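Local atomic coordinates of IWS1 (Encephalitozoon cuniculi, PDB entry 2XPP), a protein that probably acts as a transcription factor in RNA polymerase II regulation and may work in both the recruitment and post-recruitment steps of the TATA-binding protein. Residues 45-55 with 86-95; 58-67 with 94-105. One frame throughout, in Å; residues are numbered along the deposited sequence.

In the fold
Both contacts hold the short helix 54-59 and its neighbours against the chain that runs from helix 81-92 to helix 98-104, and they share Met-94 and Lys-95. Contact 1 is partly buried: an arginine salt-bridge network and a glutamine clamp flank a small apolar patch of Leu-48, Met-49 and Val-90. Contact 2 is the more buried, largely leucine, isoleucine and methionine, with His-100, Ser-104 and Lys-67 packed among them and waters bridging Asp-59 and Asp-64 to the partner. Their centres lie about 11 Å apart, and they merge where Leu-91 packs on Leu-63 and Ile-66, and Leu-48 on Ile-62, so one hydrophobic core serves both.

Contact 1 (45-55 with 86-95); sequences SDILMSKALQE and RLLDVLKTMK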
# COMPACT_ATOMS: atom_id res chain seq x y z
N SER A 45 0.20 2.43 12.17
CA SER A 45 -0.99 2.91 11.47
C SER A 45 -1.60 4.17 12.13
O SER A 45 -2.06 5.09 11.45
CB SER A 45 -2.01 1.79 11.27
OG SER A 45 -2.61 1.40 12.52
N ASP A 46 -1.58 4.20 13.45
CA ASP A 46 -2.01 5.39 14.18
C ASP A 46 -1.18 6.61 13.79
O ASP A 46 -1.74 7.69 13.57
CB ASP A 46 -1.95 5.16 15.69
CG ASP A 46 -3.14 4.34 16.20
OD1 ASP A 46 -3.97 3.87 15.37
OD2 ASP A 46 -3.23 4.15 17.42
N ILE A 47 0.14 6.46 13.69
CA ILE A 47 0.99 7.56 13.24
C ILE A 47 0.73 7.95 11.78
O ILE A 47 0.68 9.14 11.45
CB ILE A 47 2.48 7.25 13.44
CG1 ILE A 47 2.75 6.95 14.92
CG2 ILE A 47 3.36 8.37 12.87
CD1 ILE A 47 4.10 6.30 15.18
N LEU A 48 0.56 6.96 10.92
CA LEU A 48 0.30 7.20 9.51
C LEU A 48 -0.99 7.97 9.30
O LEU A 48 -1.19 8.57 8.22
CB LEU A 48 0.23 5.89 8.74
CG LEU A 48 1.53 5.11 8.58
CD1 LEU A 48 1.16 3.79 7.94
CD2 LEU A 48 2.53 5.89 7.70
N MET A 49 -1.86 7.95 10.31
CA MET A 49 -3.14 8.69 10.24
C MET A 49 -3.04 10.19 10.59
O MET A 49 -4.03 10.91 10.48
CB MET A 49 -4.21 8.07 11.19
CG MET A 49 -4.52 6.60 10.95
SD MET A 49 -5.75 6.44 9.68
CE MET A 49 -6.30 4.79 9.96
N SER A 50 -1.89 10.63 11.10
CA SER A 50 -1.72 12.00 11.57
C SER A 50 -1.94 12.96 10.43
O SER A 50 -1.28 12.89 9.42
CB SER A 50 -0.28 12.22 12.10
OG SER A 50 -0.05 13.61 12.28
N LYS A 51 -2.90 13.87 10.57
CA LYS A 51 -3.12 14.87 9.52
C LYS A 51 -1.94 15.83 9.41
O LYS A 51 -1.62 16.29 8.31
CB LYS A 51 -4.42 15.64 9.76
CG LYS A 51 -5.70 14.75 9.66
CD LYS A 51 -5.80 14.00 8.34
CE LYS A 51 -7.19 13.46 8.13
NZ LYS A 51 -7.14 12.43 7.06
N ALA A 52 -1.26 16.09 10.52
CA ALA A 52 -0.14 17.06 10.50
C ALA A 52 1.06 16.44 9.78
O ALA A 52 1.84 17.16 9.15
CB ALA A 52 0.25 17.45 11.88
N LEU A 53 1.20 15.12 9.87
CA LEU A 53 2.34 14.43 9.22
C LEU A 53 2.07 14.06 7.76
O LEU A 53 2.99 13.67 7.00
CB LEU A 53 2.70 13.15 9.95
CG LEU A 53 3.40 13.18 11.29
CD1 LEU A 53 3.64 11.72 11.68
CD2 LEU A 53 4.71 13.92 11.19
N GLN A 54 0.81 14.15 7.35
CA GLN A 54 0.39 13.47 6.11
C GLN A 54 1.14 13.89 4.87
O GLN A 54 1.61 13.04 4.07
CB GLN A 54 -1.12 13.63 5.87
CG GLN A 54 -1.58 12.78 4.68
CD GLN A 54 -3.08 12.65 4.61
OE1 GLN A 54 -3.71 13.24 3.72
NE2 GLN A 54 -3.69 11.92 5.59
N GLU A 55 1.22 15.20 4.65
CA GLU A 55 1.87 15.67 3.44
C GLU A 55 3.35 15.32 3.40
O GLU A 55 3.86 15.00 2.35
CB GLU A 55 1.73 17.17 3.28
CG GLU A 55 0.39 17.59 2.68
CD GLU A 55 0.10 16.92 1.33
OE1 GLU A 55 0.78 17.20 0.31
OE2 GLU A 55 -0.83 16.10 1.29
N ARG A 86 -5.99 -2.83 8.13
CA ARG A 86 -5.61 -1.57 8.74
C ARG A 86 -4.91 -0.62 7.76
O ARG A 86 -5.20 0.57 7.77
CB ARG A 86 -4.71 -1.82 9.90
CG ARG A 86 -4.37 -0.55 10.62
CD ARG A 86 -5.60 -0.02 11.41
NE ARG A 86 -5.17 1.17 12.12
CZ ARG A 86 -5.89 2.27 12.33
NH1 ARG A 86 -7.14 2.35 11.88
NH2 ARG A 86 -5.35 3.28 12.99
N LEU A 87 -4.05 -1.16 6.91
CA LEU A 87 -3.36 -0.35 5.89
C LEU A 87 -4.32 0.15 4.83
O LEU A 87 -4.13 1.25 4.33
CB LEU A 87 -2.12 -1.01 5.27
CG LEU A 87 -0.99 -1.12 6.33
CD1 LEU A 87 0.18 -1.78 5.61
CD2 LEU A 87 -0.60 0.24 6.92
N LEU A 88 -5.34 -0.62 4.45
CA LEU A 88 -6.31 -0.10 3.48
C LEU A 88 -7.07 1.05 4.15
O LEU A 88 -7.40 2.03 3.51
CB LEU A 88 -7.32 -1.16 3.03
CG LEU A 88 -6.74 -2.21 2.06
CD1 LEU A 88 -7.87 -3.12 1.67
CD2 LEU A 88 -6.07 -1.63 0.80
N ASP A 89 -7.38 0.90 5.45
CA ASP A 89 -8.04 1.99 6.21
C ASP A 89 -7.19 3.27 6.20
O ASP A 89 -7.74 4.39 6.01
CB ASP A 89 -8.30 1.53 7.65
CG ASP A 89 -8.96 2.59 8.53
OD1 ASP A 89 -9.93 3.26 8.07
OD2 ASP A 89 -8.52 2.70 9.70
N VAL A 90 -5.89 3.13 6.49
CA VAL A 90 -4.93 4.24 6.40
C VAL A 90 -4.97 4.96 5.01
O VAL A 90 -5.15 6.18 4.95
CB VAL A 90 -3.49 3.79 6.71
CG1 VAL A 90 -2.43 4.87 6.31
CG2 VAL A 90 -3.36 3.49 8.22
N LEU A 91 -4.82 4.17 3.95
CA LEU A 91 -4.81 4.71 2.58
C LEU A 91 -6.08 5.52 2.26
O LEU A 91 -6.00 6.54 1.59
CB LEU A 91 -4.65 3.55 1.60
CG LEU A 91 -3.25 2.93 1.58
CD1 LEU A 91 -3.30 1.69 0.81
CD2 LEU A 91 -2.19 3.88 0.99
N LYS A 92 -7.21 5.08 2.79
CA LYS A 92 -8.50 5.71 2.51
C LYS A 92 -8.51 7.15 3.04
O LYS A 92 -9.23 8.04 2.50
CB LYS A 92 -9.65 4.93 3.17
CG LYS A 92 -10.98 5.48 2.90
CD LYS A 92 -12.00 4.47 3.39
CE LYS A 92 -13.16 5.14 4.08
NZ LYS A 92 -14.11 4.06 4.52
N THR A 93 -7.73 7.37 4.10
CA THR A 93 -7.72 8.66 4.79
C THR A 93 -6.76 9.68 4.18
O THR A 93 -6.79 10.85 4.58
CB THR A 93 -7.36 8.56 6.31
OG1 THR A 93 -5.97 8.28 6.49
CG2 THR A 93 -8.23 7.51 7.06
N MET A 94 -5.91 9.24 3.26
CA MET A 94 -4.85 10.10 2.72
C MET A 94 -5.24 10.84 1.45
O MET A 94 -5.97 10.29 0.59
CB MET A 94 -3.60 9.23 2.44
CG MET A 94 -2.96 8.82 3.73
SD MET A 94 -1.64 7.65 3.36
CE MET A 94 -0.61 7.89 4.79
N LYS A 95 -4.78 12.10 1.31
CA LYS A 95 -5.09 12.90 0.12
C LYS A 95 -4.09 12.52 -0.99
O LYS A 95 -3.15 13.27 -1.27
CB LYS A 95 -5.05 14.40 0.42
CG LYS A 95 -6.16 14.82 1.36
CD LYS A 95 -6.25 16.32 1.57
CE LYS A 95 -7.32 16.65 2.62
NZ LYS A 95 -7.48 18.13 2.92
O HOH W 1 -5.23 10.69 7.77
O HOH W 2 -1.85 15.59 -1.00
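Helix 36-48 and the turn leading into helix 54-59 pack here against the second half of helix 81-92, and Arg-86 makes the polar end of the joint. Its CG stands anti to the backbone N (chi1 -176°) and the chain bends at chi2, which brings the guanidinium edge to helix 36-48. Arg-86 NE donates to Ser-45 OG at 2.6 Å, nearly in the guanidinium plane, and Asp-89 OD2 forms a salt bridge to Arg-86 NH1 at 2.6 Å; these two hold the rotation of the group. Asp-46 OD1 is a poorly aligned third partner, its salt bridge to Arg-86 NH2 spanning 2.8 Å with carboxylate and guanidinium planes almost perpendicular. The two carboxylates probably favour the arginine's charge. Met-49, bent at chi2, lays its methyl over one guanidinium face; CE also reaches Val-90 CG2 at 3.7 Å. Inward, the branched Val-90 turns CG1 to Leu-48 CB, a compact apolar fit.

Past the end of helix 81-92, Gln-54, extended beyond CG, uses both ends of its amide: OE1 accepts from Lys-95 N at 2.9 Å, the donor standing above the carbonyl plane, and NE2 gives a weak bond to Thr-93 O. Water 1 joins Met-49 O, Lys-51 NZ and Thr-93 OG1. Leu-48 also packs on Leu-13 of helix 5-30, whereas helix 81-92, with Leu-88 and Leu-91 on helices 106-115 and 121-138, belongs to the TFIIS N-terminal-type helical bundle.

Contact 2 (58-67 with 94-105); sequences LDEGILDEIK and MKIHKEHLVTSG
The imidazole of His-100 carries Leu-58 on one face, CD1 lying 4.0 Å above the ring plane and offset toward the rim, while the edge is polar: His-97 N donates to ND1 at 3.0 Å, close to the ring plane, and water 3 sits at NE2. That water also donates to Asp-59 OD1, linking helix 54-59 to helix 98-104. Histidine suits this place because its face serves the leucine and its edge nitrogens meet the backbone and solvent. The second imidazole, His-97 at the N-cap position, has Lys-95 O over the centre of one face.

Behind the rings the contact is apolar. The side chains of Leu-58 and Ile-96 cross at about a right angle, CD2 against CG1, Leu-63 CD2 meets Ile-96 CD1 tip to tip at 3.8 Å, and Ile-66 CD1 comes end-on to Met-94 CE. This belongs to the core of the TFIIS N-terminal helical bundle, where the segments 62-67 and 98-104 cross at -54°. Gly-61, with positive phi, ends helix 54-59 in a Schellman motif and lets the chain turn into helix 62-70.

Small Ser-104 allows close approach, its CB only 3.5 Å from Leu-63 CB, tighter than usual. Its OG, between backbone N and carbonyl carbon (chi1 73°), donates back to His-100 O at 2.9 Å and also accepts from Val-106 N at the start of helix 106-115, so this buried hydroxyl is used both ways. Lys-67, fully extended, runs alongside the helix end until NZ donates to Ser-104 O at 3.3 Å, in the carbonyl plane on a lone pair; water 5 donates to that same oxygen.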
# COMPACT_ATOMS: atom_id res chain seq x y z
N LEU A 58 3.71 11.68 2.51
CA LEU A 58 3.45 11.41 1.09
C LEU A 58 4.65 11.90 0.28
O LEU A 58 5.11 11.19 -0.63
CB LEU A 58 2.17 12.10 0.63
CG LEU A 58 0.88 11.49 1.18
CD1 LEU A 58 -0.32 12.37 0.83
CD2 LEU A 58 0.72 10.01 0.62
N ASP A 59 5.16 13.08 0.63
CA ASP A 59 6.32 13.69 -0.04
C ASP A 59 7.58 12.82 0.10
O ASP A 59 8.44 12.80 -0.82
CB ASP A 59 6.63 15.09 0.50
CG ASP A 59 5.67 16.15 0.00
OD1 ASP A 59 4.84 15.85 -0.88
OD2 ASP A 59 5.76 17.31 0.48
N GLU A 60 7.71 12.14 1.24
CA GLU A 60 8.84 11.28 1.49
C GLU A 60 8.65 9.86 0.97
O GLU A 60 9.48 8.99 1.25
CB GLU A 60 9.25 11.28 2.97
CG GLU A 60 9.89 12.62 3.42
CD GLU A 60 11.11 13.06 2.57
OE1 GLU A 60 12.13 12.34 2.53
OE2 GLU A 60 11.06 14.15 1.94
N GLY A 61 7.57 9.62 0.22
CA GLY A 61 7.37 8.32 -0.48
C GLY A 61 6.87 7.21 0.42
O GLY A 61 7.11 6.02 0.16
N ILE A 62 6.09 7.56 1.45
CA ILE A 62 5.64 6.54 2.40
C ILE A 62 4.74 5.51 1.68
O ILE A 62 4.53 4.39 2.21
CB ILE A 62 4.91 7.14 3.64
CG1 ILE A 62 4.86 6.15 4.83
CG2 ILE A 62 3.47 7.53 3.27
CD1 ILE A 62 6.23 5.80 5.37
N LEU A 63 4.15 5.88 0.55
CA LEU A 63 3.33 4.91 -0.16
C LEU A 63 4.13 3.70 -0.60
O LEU A 63 3.55 2.60 -0.74
CB LEU A 63 2.54 5.51 -1.37
CG LEU A 63 1.52 6.54 -0.92
CD1 LEU A 63 0.90 7.22 -2.16
CD2 LEU A 63 0.40 5.97 -0.02
N ASP A 64 5.44 3.87 -0.82
CA ASP A 64 6.33 2.73 -1.15
C ASP A 64 6.34 1.71 -0.02
O ASP A 64 6.28 0.48 -0.29
CB ASP A 64 7.79 3.20 -1.38
CG ASP A 64 7.96 4.09 -2.60
OD1 ASP A 64 7.00 4.39 -3.34
OD2 ASP A 64 9.12 4.51 -2.81
N GLU A 65 6.44 2.17 1.23
CA GLU A 65 6.51 1.25 2.40
C GLU A 65 5.13 0.64 2.66
O GLU A 65 5.03 -0.55 2.99
CB GLU A 65 6.98 1.97 3.68
CG GLU A 65 8.52 2.16 3.65
CD GLU A 65 8.98 3.07 2.53
OE1 GLU A 65 8.36 4.14 2.27
OE2 GLU A 65 9.99 2.73 1.87
N ILE A 66 4.08 1.45 2.50
CA ILE A 66 2.72 0.91 2.67
C ILE A 66 2.47 -0.22 1.65
O ILE A 66 2.01 -1.33 2.01
CB ILE A 66 1.64 1.98 2.61
CG1 ILE A 66 1.78 2.87 3.86
CG2 ILE A 66 0.24 1.31 2.62
CD1 ILE A 66 0.90 4.19 3.73
N LYS A 67 2.81 0.05 0.38
CA LYS A 67 2.76 -0.96 -0.69
C LYS A 67 3.54 -2.23 -0.29
O LYS A 67 3.03 -3.34 -0.41
CB LYS A 67 3.38 -0.41 -1.95
CG LYS A 67 3.46 -1.41 -3.13
CD LYS A 67 4.14 -0.75 -4.32
CE LYS A 67 4.09 -1.63 -5.52
NZ LYS A 67 5.04 -1.03 -6.54
N MET A 94 -5.91 9.24 3.26
CA MET A 94 -4.85 10.10 2.72
C MET A 94 -5.24 10.84 1.45
O MET A 94 -5.97 10.29 0.59
CB MET A 94 -3.60 9.23 2.44
CG MET A 94 -2.96 8.82 3.73
SD MET A 94 -1.64 7.65 3.36
CE MET A 94 -0.61 7.89 4.79
N LYS A 95 -4.78 12.10 1.31
CA LYS A 95 -5.09 12.90 0.12
C LYS A 95 -4.09 12.52 -0.99
O LYS A 95 -3.15 13.27 -1.27
CB LYS A 95 -5.05 14.40 0.42
CG LYS A 95 -6.16 14.82 1.36
CD LYS A 95 -6.25 16.32 1.57
CE LYS A 95 -7.32 16.65 2.62
NZ LYS A 95 -7.48 18.13 2.92
N ILE A 96 -4.37 11.39 -1.63
CA ILE A 96 -3.50 10.76 -2.63
C ILE A 96 -3.86 11.20 -4.04
O ILE A 96 -5.03 11.09 -4.47
CB ILE A 96 -3.53 9.24 -2.44
CG1 ILE A 96 -2.83 8.87 -1.11
CG2 ILE A 96 -2.88 8.54 -3.59
CD1 ILE A 96 -3.06 7.39 -0.67
N HIS A 97 -2.87 11.69 -4.77
CA HIS A 97 -3.13 12.26 -6.07
C HIS A 97 -2.33 11.50 -7.12
O HIS A 97 -1.53 10.63 -6.79
CB HIS A 97 -2.81 13.77 -6.09
CG HIS A 97 -3.61 14.58 -5.09
ND1 HIS A 97 -4.94 14.33 -4.82
CD2 HIS A 97 -3.25 15.59 -4.27
CE1 HIS A 97 -5.37 15.18 -3.90
NE2 HIS A 97 -4.36 15.96 -3.55
N LYS A 98 -2.56 11.85 -8.38
CA LYS A 98 -1.92 11.15 -9.49
C LYS A 98 -0.42 10.89 -9.31
O LYS A 98 0.04 9.78 -9.53
CB LYS A 98 -2.20 11.95 -10.77
CG LYS A 98 -1.44 11.43 -11.99
CD LYS A 98 -1.69 12.34 -13.21
CE LYS A 98 -1.18 13.77 -13.04
NZ LYS A 98 -2.26 14.73 -12.61
N GLU A 99 0.34 11.92 -8.95
CA GLU A 99 1.80 11.82 -8.85
C GLU A 99 2.24 10.85 -7.78
O GLU A 99 3.16 10.06 -7.99
CB GLU A 99 2.43 13.20 -8.63
CG GLU A 99 2.19 14.19 -9.80
CD GLU A 99 0.82 14.92 -9.76
OE1 GLU A 99 0.01 14.78 -8.77
OE2 GLU A 99 0.58 15.65 -10.77
N HIS A 100 1.54 10.85 -6.64
CA HIS A 100 1.81 9.88 -5.58
C HIS A 100 1.61 8.43 -6.06
O HIS A 100 2.39 7.55 -5.69
CB HIS A 100 0.84 10.09 -4.39
CG HIS A 100 0.90 11.46 -3.80
ND1 HIS A 100 -0.23 12.21 -3.56
CD2 HIS A 100 1.95 12.17 -3.33
CE1 HIS A 100 0.13 13.37 -3.03
NE2 HIS A 100 1.45 13.37 -2.88
N LEU A 101 0.55 8.21 -6.84
CA LEU A 101 0.21 6.87 -7.34
C LEU A 101 1.20 6.40 -8.41
O LEU A 101 1.66 5.24 -8.38
CB LEU A 101 -1.22 6.88 -7.89
CG LEU A 101 -2.29 7.10 -6.81
CD1 LEU A 101 -3.62 7.42 -7.46
CD2 LEU A 101 -2.34 5.85 -5.85
N VAL A 102 1.57 7.29 -9.32
CA VAL A 102 2.47 6.89 -10.42
C VAL A 102 3.82 6.50 -9.84
O VAL A 102 4.35 5.41 -10.16
CB VAL A 102 2.56 7.96 -11.48
CG1 VAL A 102 3.65 7.65 -12.53
CG2 VAL A 102 1.19 8.11 -12.16
N THR A 103 4.34 7.31 -8.92
CA THR A 103 5.70 7.04 -8.39
C THR A 103 5.82 5.82 -7.47
O THR A 103 6.86 5.13 -7.45
CB THR A 103 6.31 8.27 -7.72
OG1 THR A 103 5.60 8.53 -6.52
CG2 THR A 103 6.27 9.49 -8.65
N SER A 104 4.76 5.57 -6.71
CA SER A 104 4.73 4.49 -5.74
C SER A 104 4.28 3.16 -6.29
O SER A 104 4.77 2.13 -5.82
CB SER A 104 3.85 4.80 -4.51
OG SER A 104 2.45 4.75 -4.84
N GLY A 105 3.34 3.16 -7.26
CA GLY A 105 2.72 1.88 -7.71
C GLY A 105 1.82 1.19 -6.70
O GLY A 105 1.43 0.02 -6.87
O HOH W 3 2.35 15.60 -1.25
O HOH W 4 6.88 7.14 -4.19
O HOH W 5 7.01 1.45 -4.68